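PDB 6W9O: OTU domain-containing protein wMelOTU from Wolbachia pipientis wMel, which probably cleaves ubiquitin from modified proteins or from ubiquitin chains, as an OTU-family cysteine protease and likely effector of a bacterial endosymbiont. Local coordinates for residues A115-R119 / N120-G124. Residues are numbered along the deposited sequence; the frame is centred on the assembly and turned at random.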
loop_
_atom_site.group_PDB
_atom_site.type_symbol
_atom_site.label_atom_id
_atom_site.label_comp_id
_atom_site.label_asym_id
_atom_site.label_seq_id
_atom_site.Cartn_x
_atom_site.Cartn_y
_atom_site.Cartn_z
ATOM N N ALA A 115 -14.473 12.023 5.261
ATOM C CA ALA A 115 -15.602 11.512 4.480
ATOM C C ALA A 115 -15.130 10.859 3.183
ATOM O O ALA A 115 -15.557 9.748 2.846
ATOM C CB ALA A 115 -16.587 12.634 4.178
ATOM N N ASP A 116 -14.249 11.548 2.446
ATOM C CA ASP A 116 -13.885 11.089 1.108
ATOM C C ASP A 116 -13.132 9.767 1.141
ATOM O O ASP A 116 -13.279 8.955 0.208
ATOM C CB ASP A 116 -13.021 12.137 0.416
ATOM C CG ASP A 116 -13.005 11.954 -1.129
ATOM O OD1 ASP A 116 -14.089 11.689 -1.733
ATOM O OD2 ASP A 116 -11.913 12.084 -1.731
ATOM N N ILE A 117 -12.293 9.523 2.168
ATOM C CA ILE A 117 -11.455 8.342 2.183
ATOM C C ILE A 117 -12.268 7.055 2.302
ATOM O O ILE A 117 -11.767 5.996 1.948
ATOM C CB ILE A 117 -10.370 8.475 3.272
ATOM C CG1 ILE A 117 -9.231 7.438 3.079
ATOM C CG2 ILE A 117 -10.990 8.262 4.687
ATOM C CD1 ILE A 117 -8.497 7.590 1.756
ATOM N N MET A 118 -13.517 7.146 2.747
ATOM C CA MET A 118 -14.354 5.960 2.839
ATOM C C MET A 118 -15.066 5.645 1.535
ATOM O O MET A 118 -15.736 4.615 1.458
ATOM C CB MET A 118 -15.388 6.116 3.953
ATOM C CG MET A 118 -14.714 6.263 5.347
ATOM S SD MET A 118 -13.520 4.985 5.755
ATOM C CE MET A 118 -14.501 3.469 5.639
ATOM N N ARG A 119 -14.930 6.489 0.511
ATOM C CA ARG A 119 -15.612 6.267 -0.764
ATOM C C ARG A 119 -14.709 5.466 -1.687
ATOM O O ARG A 119 -13.524 5.789 -1.819
ATOM C CB ARG A 119 -15.921 7.615 -1.432
ATOM C CG ARG A 119 -16.829 8.511 -0.594
ATOM C CD ARG A 119 -17.092 9.835 -1.313
ATOM N NE ARG A 119 -17.982 10.694 -0.540
ATOM C CZ ARG A 119 -17.665 11.898 -0.081
ATOM N NH1 ARG A 119 -16.479 12.448 -0.343
ATOM N NH2 ARG A 119 -18.561 12.574 0.629
ATOM N N ASN A 120 -15.257 4.421 -2.330
ATOM C CA ASN A 120 -14.421 3.662 -3.261
ATOM C C ASN A 120 -13.917 4.538 -4.404
ATOM O O ASN A 120 -12.876 4.212 -4.991
ATOM C CB ASN A 120 -15.208 2.496 -3.841
ATOM C CG ASN A 120 -15.357 1.350 -2.837
ATOM O OD1 ASN A 120 -14.511 1.146 -1.973
ATOM N ND2 ASN A 120 -16.436 0.606 -2.960
ATOM N N SER A 121 -14.608 5.647 -4.667
ATOM C CA SER A 121 -14.200 6.579 -5.716
ATOM C C SER A 121 -12.865 7.253 -5.416
ATOM O O SER A 121 -12.208 7.721 -6.360
ATOM C CB SER A 121 -15.262 7.655 -5.965
ATOM O OG SER A 121 -15.616 8.333 -4.759
ATOM N N ARG A 122 -12.429 7.327 -4.155
ATOM C CA ARG A 122 -11.179 7.998 -3.805
ATOM C C ARG A 122 -10.079 6.946 -3.869
ATOM O O ARG A 122 -10.005 6.070 -3.007
ATOM C CB ARG A 122 -11.291 8.582 -2.392
ATOM C CG ARG A 122 -9.966 9.008 -1.811
ATOM C CD ARG A 122 -9.298 10.106 -2.631
ATOM N NE ARG A 122 -8.238 10.743 -1.827
ATOM C CZ ARG A 122 -8.421 11.801 -1.038
ATOM N NH1 ARG A 122 -9.617 12.393 -0.954
ATOM N NH2 ARG A 122 -7.390 12.288 -0.339
ATOM N N TRP A 123 -9.257 6.982 -4.905
ATOM C CA TRP A 123 -8.207 5.971 -5.029
ATOM C C TRP A 123 -7.084 6.207 -4.026
ATOM O O TRP A 123 -6.729 7.337 -3.697
ATOM C CB TRP A 123 -7.624 5.943 -6.456
ATOM C CG TRP A 123 -8.560 5.578 -7.490
ATOM C CD1 TRP A 123 -9.941 5.573 -7.427
ATOM C CD2 TRP A 123 -8.218 5.136 -8.802
ATOM N NE1 TRP A 123 -10.481 5.162 -8.671
ATOM C CE2 TRP A 123 -9.426 4.868 -9.502
ATOM C CE3 TRP A 123 -6.989 4.959 -9.467
ATOM C CZ2 TRP A 123 -9.435 4.447 -10.833
ATOM C CZ3 TRP A 123 -6.998 4.533 -10.779
ATOM C CH2 TRP A 123 -8.214 4.286 -11.454
ATOM N N GLY A 124 -6.536 5.131 -3.478
ATOM C CA GLY A 124 -5.466 5.263 -2.482
ATOM C C GLY A 124 -4.105 5.618 -3.085
ATOM O O GLY A 124 -3.798 5.321 -4.249
HETATM O O HOH W 1 -14.308 10.596 -4.088
#
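OD1 of D116, part of a carboxylate set between R119 and the water held by S121 at one oxygen and R122 at the other, accepts two hydrogen bonds. R119 NH1 reaches it at 2.9 Å, on the anti side and 21° out of the carboxylate plane, and an ordered water donates to the same OD1 at 2.6 Å. That water also hydrogen-bonds S121 OG, at 2.7 Å, which suits a short hydroxyl side chain. Arginine suits position 119 because its chain, extended from CG to NE, is long enough to reach back across the turn to D116, three residues earlier, and bring the guanidinium edge, lying in plane, to OD1. The second carboxylate oxygen, OD2, faces R122 NH1 in a salt bridge; the modelled 2.4 Å is doubtfully short, and R122 has a second conformer. In the conformer given, the R122 chain bends at chi2, 61°, and the carboxylate and guanidinium planes are turned 51° apart. One aspartate thus probably balances two arginines. The aliphatic part of R122 also meets the buried I117, whose CD1 lies 4.1 Å from R122 CG.

The backbone makes two type I beta turns in succession, D116 to R119 and R119 to R122, the second closed by R122 N to R119 O at 3.0 Å. The segment leads from helix 105-116 toward helix 126-137. R76 of helix 72-84 donates to the carbonyls of both I117 and R122, I117 packs on C79 and R80 of that helix, and W123 meets H191 of strand 191-197 edge-to-face.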